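PDB 1ZZM: putative deoxyribonuclease yjjV from Escherichia coli, which is a TatD-type metal-dependent hydrolase that binds two divalent cations in its active site and probably acts on ester bonds, perhaps as a deoxyribonuclease. Local coordinates for residues A[15-20]-A[207-212]; A[148-153]-A[172-177]. All blocks are in the same frame, centred on the assembly; numbering follows the deposited sequence.

Interaction 1. Residues A[15-20]-A[207-212]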
ATOM      1  N   PRO A  15      11.443  -6.246 -10.740  1.00 15.28           N
ATOM      2  CA  PRO A  15      12.877  -6.392 -10.442  1.00 15.61           C
ATOM      3  C   PRO A  15      13.158  -5.491  -9.234  1.00 16.56           C
ATOM      4  O   PRO A  15      12.558  -4.422  -9.106  1.00 15.91           O
ATOM      5  CB  PRO A  15      13.568  -5.824 -11.703  1.00 16.36           C
ATOM      6  CG  PRO A  15      12.525  -5.957 -12.795  1.00 16.80           C
ATOM      7  CD  PRO A  15      11.229  -5.615 -12.061  1.00 17.03           C
ATOM      8  N   PRO A  16      14.143  -5.830  -8.394  1.00 13.65           N
ATOM      9  CA  PRO A  16      15.074  -6.962  -8.412  1.00 15.80           C
ATOM     10  C   PRO A  16      14.558  -8.263  -7.799  1.00 16.59           C
ATOM     11  O   PRO A  16      15.306  -9.246  -7.727  1.00 17.13           O
ATOM     12  CB  PRO A  16      16.264  -6.410  -7.632  1.00 15.82           C
ATOM     13  CG  PRO A  16      15.587  -5.675  -6.522  1.00 13.96           C
ATOM     14  CD  PRO A  16      14.429  -4.937  -7.256  1.00 15.44           C
ATOM     15  N   PHE A  17      13.285  -8.307  -7.391  1.00 14.90           N
ATOM     16  CA  PHE A  17      12.760  -9.513  -6.729  1.00 15.08           C
ATOM     17  C   PHE A  17      12.339 -10.641  -7.661  1.00 16.20           C
ATOM     18  O   PHE A  17      12.388 -11.831  -7.290  1.00 16.93           O
ATOM     19  CB  PHE A  17      11.577  -9.118  -5.819  1.00 13.00           C
ATOM     20  CG  PHE A  17      11.794  -7.817  -5.110  1.00 13.62           C
ATOM     21  CD1 PHE A  17      12.787  -7.698  -4.140  1.00 12.74           C
ATOM     22  CD2 PHE A  17      11.070  -6.685  -5.475  1.00 13.79           C
ATOM     23  CE1 PHE A  17      13.068  -6.464  -3.551  1.00 14.02           C
ATOM     24  CE2 PHE A  17      11.334  -5.445  -4.892  1.00 15.29           C
ATOM     25  CZ  PHE A  17      12.339  -5.326  -3.932  1.00 15.42           C
ATOM     26  N   SER A  18      11.909 -10.270  -8.861  1.00 14.16           N
ATOM     27  CA  SER A  18      11.439 -11.235  -9.836  1.00 15.78           C
ATOM     28  C   SER A  18      12.588 -12.168 -10.168  1.00 18.11           C
ATOM     29  O   SER A  18      13.665 -11.700 -10.541  1.00 21.60           O
ATOM     30  CB  SER A  18      10.968 -10.502 -11.102  1.00 14.03           C
ATOM     31  OG  SER A  18      10.452 -11.442 -12.034  1.00 20.00           O
ATOM     32  N   GLY A  19      12.368 -13.472 -10.017  1.00 18.80           N
ATOM     33  CA  GLY A  19      13.412 -14.449 -10.293  1.00 18.99           C
ATOM     34  C   GLY A  19      14.385 -14.642  -9.149  1.00 20.79           C
ATOM     35  O   GLY A  19      15.299 -15.465  -9.239  1.00 25.18           O
ATOM     36  N   ASP A  20      14.222 -13.875  -8.076  1.00 17.14           N
ATOM     37  CA  ASP A  20      15.111 -13.978  -6.912  1.00 16.46           C
ATOM     38  C   ASP A  20      14.247 -13.980  -5.659  1.00 17.30           C
ATOM     39  O   ASP A  20      14.670 -13.496  -4.605  1.00 16.32           O
ATOM     40  CB  ASP A  20      16.088 -12.777  -6.871  1.00 21.07           C
ATOM     41  CG  ASP A  20      17.150 -12.907  -5.766  1.00 22.73           C
ATOM     42  OD1 ASP A  20      17.678 -14.027  -5.589  1.00 25.16           O
ATOM     43  OD2 ASP A  20      17.475 -11.896  -5.093  1.00 21.65           O
ATOM     44  N   ASP A 207       6.952   0.229  -0.349  1.00 12.82           N
ATOM     45  CA  ASP A 207       6.654   0.534  -1.749  1.00 12.56           C
ATOM     46  C   ASP A 207       7.877   0.078  -2.577  1.00 16.43           C
ATOM     47  O   ASP A 207       8.125   0.580  -3.674  1.00 13.02           O
ATOM     48  CB  ASP A 207       6.357   2.029  -2.036  1.00 16.58           C
ATOM     49  CG  ASP A 207       5.715   2.242  -3.430  1.00 16.10           C
ATOM     50  OD1 ASP A 207       5.177   1.277  -4.007  1.00 16.33           O
ATOM     51  OD2 ASP A 207       5.719   3.367  -3.960  1.00 18.99           O
ATOM     52  N   ALA A 208       8.653  -0.871  -2.054  1.00 14.91           N
ATOM     53  CA  ALA A 208       9.827  -1.345  -2.816  1.00 16.69           C
ATOM     54  C   ALA A 208       9.375  -1.895  -4.166  1.00 16.31           C
ATOM     55  O   ALA A 208       8.339  -2.549  -4.271  1.00 13.26           O
ATOM     56  CB  ALA A 208      10.587  -2.435  -2.029  1.00 16.22           C
ATOM     57  N   PRO A 209      10.208  -1.741  -5.206  1.00 13.94           N
ATOM     58  CA  PRO A 209      11.531  -1.124  -5.242  1.00 15.12           C
ATOM     59  C   PRO A 209      11.584   0.397  -5.277  1.00 15.14           C
ATOM     60  O   PRO A 209      12.667   0.967  -5.331  1.00 18.64           O
ATOM     61  CB  PRO A 209      12.144  -1.764  -6.493  1.00 13.55           C
ATOM     62  CG  PRO A 209      11.000  -1.727  -7.413  1.00 12.57           C
ATOM     63  CD  PRO A 209       9.836  -2.227  -6.544  1.00 13.57           C
ATOM     64  N   ASP A 210      10.442   1.070  -5.264  1.00 13.56           N
ATOM     65  CA  ASP A 210      10.501   2.545  -5.288  1.00 18.55           C
ATOM     66  C   ASP A 210      10.634   3.117  -3.870  1.00 16.90           C
ATOM     67  O   ASP A 210      10.737   2.350  -2.904  1.00 14.80           O
ATOM     68  CB  ASP A 210       9.253   3.111  -5.979  1.00 23.24           C
ATOM     69  CG  ASP A 210       9.107   2.617  -7.422  1.00 27.74           C
ATOM     70  OD1 ASP A 210      10.136   2.301  -8.071  1.00 31.47           O
ATOM     71  OD2 ASP A 210       7.960   2.566  -7.925  1.00 32.71           O
ATOM     72  N   MET A 211      10.642   4.452  -3.763  1.00 16.52           N
ATOM     73  CA  MET A 211      10.756   5.156  -2.479  1.00 19.35           C
ATOM     74  C   MET A 211      11.957   4.719  -1.602  1.00 17.80           C
ATOM     75  O   MET A 211      11.802   4.355  -0.436  1.00 16.16           O
ATOM     76  CB  MET A 211       9.411   5.024  -1.710  1.00 21.93           C
ATOM     77  CG  MET A 211       8.168   5.587  -2.508  1.00 27.44           C
ATOM     78  SD  MET A 211       6.460   5.587  -1.711  1.00 32.10           S
ATOM     79  CE  MET A 211       6.503   7.141  -0.790  1.00 34.44           C
ATOM     80  N   PRO A 212      13.192   4.763  -2.158  1.00 18.73           N
ATOM     81  CA  PRO A 212      14.392   4.370  -1.398  1.00 19.98           C
ATOM     82  C   PRO A 212      14.531   5.206  -0.131  1.00 18.05           C
ATOM     83  O   PRO A 212      14.166   6.385  -0.131  1.00 20.88           O
ATOM     84  CB  PRO A 212      15.538   4.618  -2.398  1.00 17.59           C
ATOM     85  CG  PRO A 212      14.997   5.694  -3.288  1.00 20.80           C
ATOM     86  CD  PRO A 212      13.560   5.220  -3.506  1.00 20.08           C
TER

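Interaction 2. Residues A[148-153]-A[172-177]. With ZN (zinc ion), chain D.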
ATOM      1  N   HIS A 148     -18.317   7.585  -1.762  1.00 14.34           N
ATOM      2  CA  HIS A 148     -18.626   6.197  -2.019  1.00 13.51           C
ATOM      3  C   HIS A 148     -18.733   5.282  -0.818  1.00 15.36           C
ATOM      4  O   HIS A 148     -19.226   4.178  -0.940  1.00 15.83           O
ATOM      5  CB  HIS A 148     -17.695   5.713  -3.121  1.00 14.29           C
ATOM      6  CG  HIS A 148     -17.742   6.614  -4.316  1.00 16.36           C
ATOM      7  ND1 HIS A 148     -18.931   6.930  -4.949  1.00 18.25           N
ATOM      8  CD2 HIS A 148     -16.787   7.364  -4.914  1.00 14.42           C
ATOM      9  CE1 HIS A 148     -18.702   7.835  -5.883  1.00 19.19           C
ATOM     10  NE2 HIS A 148     -17.409   8.118  -5.878  1.00 14.60           N
ATOM     11  N   ASP A 149     -18.272   5.770   0.332  1.00 14.76           N
ATOM     12  CA  ASP A 149     -18.437   5.079   1.607  1.00 16.78           C
ATOM     13  C   ASP A 149     -18.244   3.565   1.560  1.00 16.96           C
ATOM     14  O   ASP A 149     -19.199   2.785   1.649  1.00 16.75           O
ATOM     15  CB  ASP A 149     -19.842   5.450   2.109  1.00 18.94           C
ATOM     16  CG  ASP A 149     -20.158   4.881   3.467  1.00 22.25           C
ATOM     17  OD1 ASP A 149     -19.248   4.726   4.321  1.00 20.92           O
ATOM     18  OD2 ASP A 149     -21.352   4.603   3.675  1.00 27.61           O
ATOM     19  N   LEU A 150     -17.000   3.149   1.418  1.00 12.84           N
ATOM     20  CA  LEU A 150     -16.684   1.726   1.367  1.00 14.90           C
ATOM     21  C   LEU A 150     -16.668   1.203   2.795  1.00 12.94           C
ATOM     22  O   LEU A 150     -15.910   1.696   3.624  1.00 12.56           O
ATOM     23  CB  LEU A 150     -15.298   1.496   0.748  1.00 12.83           C
ATOM     24  CG  LEU A 150     -15.159   1.731  -0.753  1.00 19.76           C
ATOM     25  CD1 LEU A 150     -15.280   3.212  -1.039  1.00 22.99           C
ATOM     26  CD2 LEU A 150     -13.811   1.174  -1.242  1.00 21.29           C
ATOM     27  N   PRO A 151     -17.491   0.184   3.102  1.00 16.57           N
ATOM     28  CA  PRO A 151     -17.546  -0.388   4.451  1.00 15.20           C
ATOM     29  C   PRO A 151     -16.176  -0.848   4.979  1.00 15.22           C
ATOM     30  O   PRO A 151     -15.881  -0.710   6.168  1.00 14.06           O
ATOM     31  CB  PRO A 151     -18.483  -1.581   4.278  1.00 15.43           C
ATOM     32  CG  PRO A 151     -19.393  -1.138   3.228  1.00 19.37           C
ATOM     33  CD  PRO A 151     -18.478  -0.472   2.223  1.00 13.98           C
ATOM     34  N   ARG A 152     -15.337  -1.390   4.099  1.00  9.99           N
ATOM     35  CA  ARG A 152     -14.032  -1.890   4.552  1.00 10.59           C
ATOM     36  C   ARG A 152     -12.889  -0.918   4.443  1.00  9.21           C
ATOM     37  O   ARG A 152     -11.753  -1.268   4.777  1.00  9.77           O
ATOM     38  CB  ARG A 152     -13.661  -3.136   3.762  1.00 10.98           C
ATOM     39  CG  ARG A 152     -14.703  -4.210   3.841  1.00 18.30           C
ATOM     40  CD  ARG A 152     -14.731  -4.821   5.235  1.00 25.36           C
ATOM     41  NE  ARG A 152     -15.639  -5.960   5.218  1.00 32.44           N
ATOM     42  CZ  ARG A 152     -15.775  -6.841   6.203  1.00 36.75           C
ATOM     43  NH1 ARG A 152     -15.054  -6.731   7.321  1.00 36.88           N
ATOM     44  NH2 ARG A 152     -16.644  -7.835   6.062  1.00 37.49           N
ATOM     45  N   THR A 153     -13.207   0.296   4.008  1.00  8.45           N
ATOM     46  CA  THR A 153     -12.244   1.348   3.754  1.00  7.59           C
ATOM     47  C   THR A 153     -10.936   0.845   3.136  1.00  8.71           C
ATOM     48  O   THR A 153     -10.988   0.195   2.097  1.00  9.16           O
ATOM     49  CB  THR A 153     -11.987   2.256   5.015  1.00  6.68           C
ATOM     50  OG1 THR A 153     -11.382   1.496   6.072  1.00 10.27           O
ATOM     51  CG2 THR A 153     -13.350   2.858   5.476  1.00  9.43           C
ATOM     52  N   LEU A 172     -12.260   9.392   7.780  1.00 12.42           N
ATOM     53  CA  LEU A 172     -13.116   8.636   6.857  1.00 14.48           C
ATOM     54  C   LEU A 172     -12.937   7.124   7.116  1.00 13.26           C
ATOM     55  O   LEU A 172     -13.549   6.291   6.437  1.00 14.98           O
ATOM     56  CB  LEU A 172     -12.773   8.973   5.391  1.00 11.53           C
ATOM     57  CG  LEU A 172     -13.251  10.379   5.037  1.00 15.12           C
ATOM     58  CD1 LEU A 172     -12.762  10.764   3.613  1.00 14.65           C
ATOM     59  CD2 LEU A 172     -14.771  10.389   5.116  1.00 14.32           C
ATOM     60  N   GLY A 173     -12.075   6.786   8.079  1.00 13.10           N
ATOM     61  CA  GLY A 173     -11.836   5.398   8.449  1.00 11.47           C
ATOM     62  C   GLY A 173     -10.685   4.716   7.736  1.00 12.87           C
ATOM     63  O   GLY A 173     -10.505   3.504   7.847  1.00 11.62           O
ATOM     64  N   TYR A 174      -9.905   5.495   7.003  1.00  9.54           N
ATOM     65  CA  TYR A 174      -8.766   4.940   6.256  1.00 10.47           C
ATOM     66  C   TYR A 174      -7.491   4.935   7.075  1.00 11.42           C
ATOM     67  O   TYR A 174      -7.341   5.734   8.025  1.00 10.69           O
ATOM     68  CB  TYR A 174      -8.545   5.747   4.968  1.00  8.22           C
ATOM     69  CG  TYR A 174      -9.624   5.436   3.956  1.00  9.79           C
ATOM     70  CD1 TYR A 174      -9.425   4.448   2.980  1.00  9.14           C
ATOM     71  CD2 TYR A 174     -10.890   6.004   4.078  1.00  9.92           C
ATOM     72  CE1 TYR A 174     -10.474   4.031   2.161  1.00 10.83           C
ATOM     73  CE2 TYR A 174     -11.939   5.598   3.284  1.00  8.56           C
ATOM     74  CZ  TYR A 174     -11.722   4.604   2.329  1.00  9.72           C
ATOM     75  OH  TYR A 174     -12.767   4.171   1.568  1.00 13.98           O
ATOM     76  N   LYS A 175      -6.597   4.011   6.730  1.00  8.67           N
ATOM     77  CA  LYS A 175      -5.311   3.945   7.406  1.00 11.63           C
ATOM     78  C   LYS A 175      -4.310   4.736   6.588  1.00  9.78           C
ATOM     79  O   LYS A 175      -4.586   5.114   5.443  1.00 13.40           O
ATOM     80  CB  LYS A 175      -4.848   2.516   7.542  1.00 11.24           C
ATOM     81  CG  LYS A 175      -5.153   1.900   8.883  1.00 22.86           C
ATOM     82  CD  LYS A 175      -6.586   1.640   9.098  1.00 24.89           C
ATOM     83  CE  LYS A 175      -6.768   0.547  10.185  1.00 25.35           C
ATOM     84  NZ  LYS A 175      -7.299   1.083  11.486  1.00 26.44           N
ATOM     85  N   ILE A 176      -3.130   4.940   7.175  1.00 10.82           N
ATOM     86  CA  ILE A 176      -2.061   5.735   6.565  1.00  8.80           C
ATOM     87  C   ILE A 176      -0.801   4.858   6.471  1.00  9.34           C
ATOM     88  O   ILE A 176      -0.284   4.379   7.484  1.00  9.79           O
ATOM     89  CB  ILE A 176      -1.732   7.004   7.446  1.00  7.87           C
ATOM     90  CG1 ILE A 176      -2.948   7.935   7.559  1.00 10.05           C
ATOM     91  CG2 ILE A 176      -0.513   7.776   6.886  1.00  6.06           C
ATOM     92  CD1 ILE A 176      -3.558   8.447   6.227  1.00 11.61           C
ATOM     93  N   GLY A 177      -0.281   4.681   5.253  1.00 10.13           N
ATOM     94  CA  GLY A 177       0.899   3.857   5.080  1.00  7.77           C
ATOM     95  C   GLY A 177       2.172   4.638   5.357  1.00 11.30           C
ATOM     96  O   GLY A 177       2.411   5.699   4.782  1.00 12.66           O
TER
HETATM   97 ZN    ZN D 403     -16.302   9.219  -7.146  1.00 14.43          ZN
HETATM   98  O   HOH W   1     -15.087   5.407   1.889  1.00 11.53           O

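Interaction 1. Residues A[15-20]-A[207-212]
The backbones of two irregular loops come closest at P15 and P209, their CA atoms 7.5 Å apart, and in each loop a cis peptide bond, before P16 and before P209, bends the chain at the contact. P209 is the central piece on its side: its CG lies 3.5 Å from the carbonyl O of P15, and its CB meets CD of P16 at 4.0 Å, the two pyrrolidine rings slanting across one another. F17 supplies the third surface. With CG beside the backbone N (chi1 -39°) and so roughly opposite the carbonyl carbon, the phenyl ring presents its edge to P209, the backbone N of P209 lying near the ring plane at 3.9 Å from CE2. The CB of A208 adds a methyl contact to CZ of F17, also at 3.9 Å. Over one face of the phenyl ring, toward its rim, sits CD of P16, which therefore touches both F17 and P209. These loops follow strands 5-7 and 202-204 of a TatD-type TIM barrel, whose metal ligands gather at the C-terminal ends of the strands and in the loops that follow. D207, early in the loop after strand 202-204, binds zinc together with H9, H11 and E97, and backbone hydrogen bonds tie D207 to H9 and A208 to H11. P209 also belongs to the pocket occupied by a polyethylene glycol fragment, probably from the crystallisation liquor. Beyond F17 the chain makes a type II turn closed by a bond from D20 N to F17 O (2.9 Å), and the F17 ring meets that of F12 with their planes about 10° apart.

Interaction 2. Residues A[148-153]-A[172-177]
Y174 carries its ring beside its own backbone N (chi1 -73°), with CG anti to the carbonyl carbon, and this lays the ring against T153, whose chi1 of 65° sets OG1 between N and the carbonyl carbon and aims it at the chain of G173. The CB of T153 stands almost squarely over the ring centre of Y174, 3.6 Å from the centroid and 12° off the normal, a CH-pi contact. From the same residue OG1 approaches the carbonyl O of G173 at 2.8 Å, a hydrogen-bonding distance, while CG2 rests 3.6 Å from L172 O. The 150-153 type I turn leads into strand 154-156, and G173 ends helix 163-171 in a Schellman motif just ahead of strand 175-178, so the contact joins the entrances of two neighbouring parallel barrel strands. At the far end of the ring, Y174 OH meets CD1 of L150, the two side chains crossing at about a right angle, and a water in the ring plane links this hydroxyl (2.6 Å) to L150 N. A leucine in place of Y174 would probably leave that water without its hydroxyl partner and T153 CB without the flat face it rests on. At the start of 148-153, H148 NE2 binds a peripheral zinc ion at 2.0 Å with D117 and H144.

In the fold
From the N terminus the chain runs through strand 5-7 into the loop holding 15-20, then passes through most of the barrel before 207-212, after strand 202-204, comes back to it. Interaction 1 thus closes a long loop of 186 intervening residues and joins the loops that follow strands 5-7 and 202-204, beside the metal site. Interaction 2 falls within that span and closes a short one: from 148-153 the chain makes strand 154-156 and helix 163-171, then returns at 172-177, a single beta-alpha step. The two contacts nest without crossing, with centres about 27 Å apart on opposite sides of the chain's centre.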